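Local coordinates for KaiC-like domain-containing protein (Pyrococcus horikoshii, PDB 3BS4), which is of unknown function but has a KaiC-like domain, whose RecA-type relatives bind ATP, at residues L79-F93 / M100-S112. Residues are numbered along the deposited sequence; the frame is centred on the assembly and turned at random. Where two conformers were deposited one is given.
Sequences LENHRLAIVDTFGSF and MPGVWYLEGMLSS
Ser-92 and Leu-106 meet where the first turn of helix 89-94 passes the chain leaving strand 103-104. The hydroxyl of Ser-92 works both ways: OG accepts from Leu-106 N at 2.9 Å and donates to Asp-88 O at 2.7 Å. With OG lying beside its own backbone N (chi1 -58°), serine is short enough to do both, and that carbonyl also takes Ser-92 N on the opposite face of its plane. With an alanine here, Leu-106 N would probably lose its acceptor and Asp-88 O one of its two donors, leaving the outgoing chain less firmly held to the helix. Asp-88 suits the N-cap: OD1 accepts from Gly-91 N, which approaches from above the carboxylate plane. OD2 lies 2.9 Å from Tyr-105 OH; the two side chains lie side by side, pointing the same way, with carboxylate and ring planes 55° apart. Upstream, strands 84-87 and 103-104 pair in parallel at the edge of the central sheet, an alpha/beta arrangement consistent with the KaiC-like family. Ile-86 joins them through both its N, to Gly-102 O, and its O, from Trp-104 N; Asp-88 N continues the pairing to Trp-104 O. Ile-86 and Val-103 share one face of the sheet, Val-87 and Trp-104 the other, where Val-87 touches His-126 of helix 115-132. Ile-86, Val-87 and Val-103 are beta-branched and suit extended strands. Leu-106 CD2 packs 3.8 Å from Val-87 CG1, the two side chains crossing at about a right angle. Leu-79 sends CD1 to Val-103 CG2 and, tightly, to Met-100 CE at 3.5 Å. At the far end, Leu-110 CD1 sits 4.0 Å above the centre of the Phe-93 ring, a CH-pi contact.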
loop_
_atom_site.group_PDB
_atom_site.type_symbol
_atom_site.label_atom_id
_atom_site.label_comp_id
_atom_site.label_asym_id
_atom_site.label_seq_id
_atom_site.Cartn_x
_atom_site.Cartn_y
_atom_site.Cartn_z
ATOM N N LEU A 79 0.814 8.354 14.844
ATOM C CA LEU A 79 -0.135 7.474 15.516
ATOM C C LEU A 79 -0.874 8.212 16.631
ATOM O O LEU A 79 -2.106 8.187 16.703
ATOM C CB LEU A 79 0.569 6.236 16.081
ATOM C CG LEU A 79 1.087 5.185 15.093
ATOM C CD1 LEU A 79 1.896 4.166 15.874
ATOM C CD2 LEU A 79 -0.054 4.466 14.364
ATOM N N GLU A 80 -0.113 8.891 17.484
ATOM C CA GLU A 80 -0.699 9.517 18.666
ATOM C C GLU A 80 -1.576 10.717 18.292
ATOM O O GLU A 80 -2.497 11.081 19.026
ATOM C CB GLU A 80 0.392 9.827 19.714
ATOM C CG GLU A 80 0.928 8.521 20.353
ATOM C CD GLU A 80 1.794 8.687 21.619
ATOM O OE1 GLU A 80 2.144 9.826 22.002
ATOM O OE2 GLU A 80 2.134 7.641 22.236
ATOM N N ASN A 81 -1.318 11.305 17.134
ATOM C CA ASN A 81 -2.108 12.430 16.649
ATOM C C ASN A 81 -3.211 12.013 15.682
ATOM O O ASN A 81 -3.815 12.857 15.031
ATOM C CB ASN A 81 -1.194 13.515 16.061
ATOM C CG ASN A 81 -0.423 14.280 17.153
ATOM O OD1 ASN A 81 -0.969 15.188 17.782
ATOM N ND2 ASN A 81 0.829 13.892 17.396
ATOM N N HIS A 82 -3.461 10.707 15.608
ATOM C CA HIS A 82 -4.625 10.145 14.901
ATOM C C HIS A 82 -4.585 10.308 13.385
ATOM O O HIS A 82 -5.620 10.211 12.734
ATOM C CB HIS A 82 -5.941 10.716 15.481
ATOM C CG HIS A 82 -6.220 10.246 16.873
ATOM N ND1 HIS A 82 -6.263 11.101 17.952
ATOM C CD2 HIS A 82 -6.431 9.004 17.365
ATOM C CE1 HIS A 82 -6.500 10.406 19.050
ATOM N NE2 HIS A 82 -6.613 9.131 18.722
ATOM N N ARG A 83 -3.400 10.563 12.832
ATOM C CA ARG A 83 -3.252 10.708 11.382
ATOM C C ARG A 83 -3.015 9.363 10.716
ATOM O O ARG A 83 -3.424 9.151 9.570
ATOM C CB ARG A 83 -2.077 11.626 11.041
ATOM C CG ARG A 83 -2.229 13.051 11.600
ATOM C CD ARG A 83 -3.526 13.683 11.110
ATOM N NE ARG A 83 -3.484 15.149 11.223
ATOM C CZ ARG A 83 -3.769 15.840 12.328
ATOM N NH1 ARG A 83 -4.127 15.225 13.452
ATOM N NH2 ARG A 83 -3.697 17.160 12.304
ATOM N N LEU A 84 -2.322 8.487 11.432
ATOM C CA LEU A 84 -1.944 7.171 10.914
ATOM C C LEU A 84 -2.613 6.069 11.739
ATOM O O LEU A 84 -2.612 6.134 12.976
ATOM C CB LEU A 84 -0.424 7.042 10.981
ATOM C CG LEU A 84 0.220 5.702 10.620
ATOM C CD1 LEU A 84 -0.096 5.334 9.162
ATOM C CD2 LEU A 84 1.720 5.750 10.896
ATOM N N ALA A 85 -3.188 5.078 11.054
ATOM C CA ALA A 85 -3.703 3.866 11.707
ATOM C C ALA A 85 -2.936 2.690 11.125
ATOM O O ALA A 85 -2.723 2.644 9.920
ATOM C CB ALA A 85 -5.180 3.698 11.449
ATOM N N ILE A 86 -2.514 1.763 11.982
ATOM C CA ILE A 86 -1.789 0.581 11.506
ATOM C C ILE A 86 -2.522 -0.657 11.955
ATOM O O ILE A 86 -2.853 -0.790 13.140
ATOM C CB ILE A 86 -0.323 0.526 12.014
ATOM C CG1 ILE A 86 0.457 1.753 11.522
ATOM C CG2 ILE A 86 0.357 -0.770 11.549
ATOM C CD1 ILE A 86 1.888 1.867 12.031
ATOM N N VAL A 87 -2.807 -1.556 11.011
ATOM C CA VAL A 87 -3.210 -2.911 11.390
ATOM C C VAL A 87 -1.938 -3.739 11.307
ATOM O O VAL A 87 -1.382 -3.936 10.219
ATOM C CB VAL A 87 -4.291 -3.486 10.469
ATOM C CG1 VAL A 87 -4.678 -4.914 10.900
ATOM C CG2 VAL A 87 -5.529 -2.570 10.409
ATOM N N ASP A 88 -1.457 -4.201 12.449
ATOM C CA ASP A 88 -0.211 -4.958 12.476
ATOM C C ASP A 88 -0.479 -6.429 12.212
ATOM O O ASP A 88 -0.502 -7.268 13.115
ATOM C CB ASP A 88 0.560 -4.724 13.780
ATOM C CG ASP A 88 1.918 -5.397 13.783
ATOM O OD1 ASP A 88 2.325 -5.948 12.745
ATOM O OD2 ASP A 88 2.604 -5.363 14.830
ATOM N N THR A 89 -0.694 -6.724 10.939
ATOM C CA THR A 89 -0.967 -8.080 10.500
ATOM C C THR A 89 0.232 -8.991 10.781
ATOM O O THR A 89 0.074 -10.146 11.218
ATOM C CB THR A 89 -1.344 -8.047 9.007
ATOM O OG1 THR A 89 -2.517 -7.229 8.867
ATOM C CG2 THR A 89 -1.645 -9.451 8.477
ATOM N N PHE A 90 1.434 -8.483 10.543
ATOM C CA PHE A 90 2.634 -9.271 10.799
ATOM C C PHE A 90 2.674 -9.709 12.265
ATOM O O PHE A 90 2.856 -10.900 12.563
ATOM C CB PHE A 90 3.882 -8.464 10.444
ATOM C CG PHE A 90 5.163 -9.243 10.608
ATOM C CD1 PHE A 90 5.721 -9.923 9.520
ATOM C CD2 PHE A 90 5.777 -9.349 11.857
ATOM C CE1 PHE A 90 6.881 -10.662 9.676
ATOM C CE2 PHE A 90 6.946 -10.075 12.015
ATOM C CZ PHE A 90 7.493 -10.731 10.918
ATOM N N GLY A 91 2.508 -8.759 13.181
ATOM C CA GLY A 91 2.565 -9.123 14.608
ATOM C C GLY A 91 1.441 -10.075 14.984
ATOM O O GLY A 91 1.615 -10.967 15.827
ATOM N N SER A 92 0.289 -9.897 14.352
ATOM C CA SER A 92 -0.875 -10.745 14.595
ATOM C C SER A 92 -0.595 -12.183 14.190
ATOM O O SER A 92 -0.883 -13.102 14.954
ATOM C CB SER A 92 -2.089 -10.199 13.836
ATOM O OG SER A 92 -2.354 -8.855 14.232
ATOM N N PHE A 93 -0.015 -12.383 13.005
ATOM C CA PHE A 93 0.321 -13.736 12.573
ATOM C C PHE A 93 1.472 -14.349 13.349
ATOM O O PHE A 93 1.524 -15.580 13.502
ATOM C CB PHE A 93 0.628 -13.769 11.072
ATOM C CG PHE A 93 -0.589 -13.938 10.220
ATOM C CD1 PHE A 93 -1.194 -15.189 10.087
ATOM C CD2 PHE A 93 -1.133 -12.863 9.546
ATOM C CE1 PHE A 93 -2.322 -15.345 9.295
ATOM C CE2 PHE A 93 -2.254 -13.023 8.739
ATOM C CZ PHE A 93 -2.854 -14.268 8.630
ATOM N N MET A 100 0.729 0.114 21.622
ATOM C CA MET A 100 0.980 1.363 20.930
ATOM C C MET A 100 -0.366 1.956 20.491
ATOM O O MET A 100 -1.202 1.247 19.924
ATOM C CB MET A 100 1.889 1.099 19.724
ATOM C CG MET A 100 2.793 2.255 19.314
ATOM S SD MET A 100 4.046 1.742 18.116
ATOM C CE MET A 100 4.737 3.304 17.633
ATOM N N PRO A 101 -0.608 3.247 20.783
ATOM C CA PRO A 101 -1.851 3.870 20.298
ATOM C C PRO A 101 -1.907 3.883 18.776
ATOM O O PRO A 101 -0.898 4.149 18.127
ATOM C CB PRO A 101 -1.759 5.303 20.831
ATOM C CG PRO A 101 -0.815 5.212 22.000
ATOM C CD PRO A 101 0.195 4.183 21.589
ATOM N N GLY A 102 -3.075 3.576 18.219
ATOM C CA GLY A 102 -3.261 3.595 16.774
ATOM C C GLY A 102 -2.867 2.308 16.067
ATOM O O GLY A 102 -2.962 2.232 14.836
ATOM N N VAL A 103 -2.437 1.305 16.827
ATOM C CA VAL A 103 -1.999 0.011 16.252
ATOM C C VAL A 103 -2.976 -1.082 16.655
ATOM O O VAL A 103 -3.119 -1.405 17.849
ATOM C CB VAL A 103 -0.563 -0.406 16.670
ATOM C CG1 VAL A 103 -0.148 -1.737 15.997
ATOM C CG2 VAL A 103 0.446 0.662 16.311
ATOM N N TRP A 104 -3.634 -1.632 15.644
ATOM C CA TRP A 104 -4.635 -2.675 15.812
ATOM C C TRP A 104 -4.045 -4.040 15.587
ATOM O O TRP A 104 -3.290 -4.245 14.629
ATOM C CB TRP A 104 -5.775 -2.476 14.821
ATOM C CG TRP A 104 -7.035 -2.018 15.450
ATOM C CD1 TRP A 104 -7.276 -0.795 16.000
ATOM C CD2 TRP A 104 -8.246 -2.771 15.591
ATOM N NE1 TRP A 104 -8.558 -0.740 16.484
ATOM C CE2 TRP A 104 -9.178 -1.936 16.242
ATOM C CE3 TRP A 104 -8.633 -4.072 15.241
ATOM C CZ2 TRP A 104 -10.475 -2.354 16.547
ATOM C CZ3 TRP A 104 -9.936 -4.485 15.535
ATOM C CH2 TRP A 104 -10.834 -3.629 16.185
ATOM N N TYR A 105 -4.399 -4.976 16.467
ATOM C CA TYR A 105 -3.996 -6.377 16.360
ATOM C C TYR A 105 -5.199 -7.254 16.099
ATOM O O TYR A 105 -6.244 -7.050 16.710
ATOM C CB TYR A 105 -3.292 -6.817 17.633
ATOM C CG TYR A 105 -1.931 -6.226 17.658
ATOM C CD1 TYR A 105 -0.891 -6.839 16.957
ATOM C CD2 TYR A 105 -1.677 -5.014 18.304
ATOM C CE1 TYR A 105 0.368 -6.286 16.934
ATOM C CE2 TYR A 105 -0.407 -4.451 18.275
ATOM C CZ TYR A 105 0.605 -5.102 17.577
ATOM O OH TYR A 105 1.884 -4.577 17.510
ATOM N N LEU A 106 -5.040 -8.215 15.193
ATOM C CA LEU A 106 -6.113 -9.140 14.823
ATOM C C LEU A 106 -6.053 -10.367 15.721
ATOM O O LEU A 106 -5.021 -11.042 15.801
ATOM C CB LEU A 106 -6.007 -9.568 13.355
ATOM C CG LEU A 106 -5.792 -8.438 12.337
ATOM C CD1 LEU A 106 -5.126 -8.979 11.082
ATOM C CD2 LEU A 106 -7.074 -7.680 12.013
ATOM N N GLU A 107 -7.176 -10.651 16.378
ATOM C CA GLU A 107 -7.253 -11.691 17.396
ATOM C C GLU A 107 -7.959 -12.918 16.831
ATOM O O GLU A 107 -8.721 -12.807 15.878
ATOM C CB GLU A 107 -8.019 -11.161 18.619
ATOM C CG GLU A 107 -7.484 -9.835 19.176
ATOM C CD GLU A 107 -6.101 -9.956 19.818
ATOM O OE1 GLU A 107 -5.741 -11.056 20.299
ATOM O OE2 GLU A 107 -5.368 -8.938 19.848
ATOM N N GLY A 108 -7.701 -14.086 17.417
ATOM C CA GLY A 108 -8.360 -15.324 16.992
ATOM C C GLY A 108 -7.762 -15.996 15.772
ATOM O O GLY A 108 -6.618 -15.723 15.386
ATOM N N MET A 109 -8.542 -16.880 15.156
ATOM C CA MET A 109 -8.086 -17.606 13.984
ATOM C C MET A 109 -7.980 -16.639 12.826
ATOM O O MET A 109 -8.928 -15.906 12.521
ATOM C CB MET A 109 -9.039 -18.764 13.642
ATOM C CG MET A 109 -8.805 -19.444 12.286
ATOM S SD MET A 109 -7.237 -20.351 12.110
ATOM C CE MET A 109 -7.482 -21.674 13.294
ATOM N N LEU A 110 -6.811 -16.645 12.195
ATOM C CA LEU A 110 -6.581 -15.838 11.005
ATOM C C LEU A 110 -6.421 -16.727 9.788
ATOM O O LEU A 110 -5.334 -17.233 9.487
ATOM C CB LEU A 110 -5.350 -14.935 11.203
ATOM C CG LEU A 110 -5.394 -14.025 12.442
ATOM C CD1 LEU A 110 -4.086 -13.212 12.586
ATOM C CD2 LEU A 110 -6.614 -13.107 12.438
ATOM N N SER A 111 -7.513 -16.937 9.081
ATOM C CA SER A 111 -7.459 -17.772 7.911
ATOM C C SER A 111 -7.882 -16.957 6.715
ATOM O O SER A 111 -8.326 -15.807 6.854
ATOM C CB SER A 111 -8.385 -18.982 8.079
ATOM O OG SER A 111 -9.734 -18.581 7.987
ATOM N N SER A 112 -7.751 -17.558 5.541
ATOM C CA SER A 112 -8.169 -16.940 4.312
ATOM C C SER A 112 -9.659 -16.627 4.344
ATOM O O SER A 112 -10.120 -15.785 3.583
ATOM C CB SER A 112 -7.815 -17.837 3.121
ATOM O OG SER A 112 -8.360 -19.138 3.299
#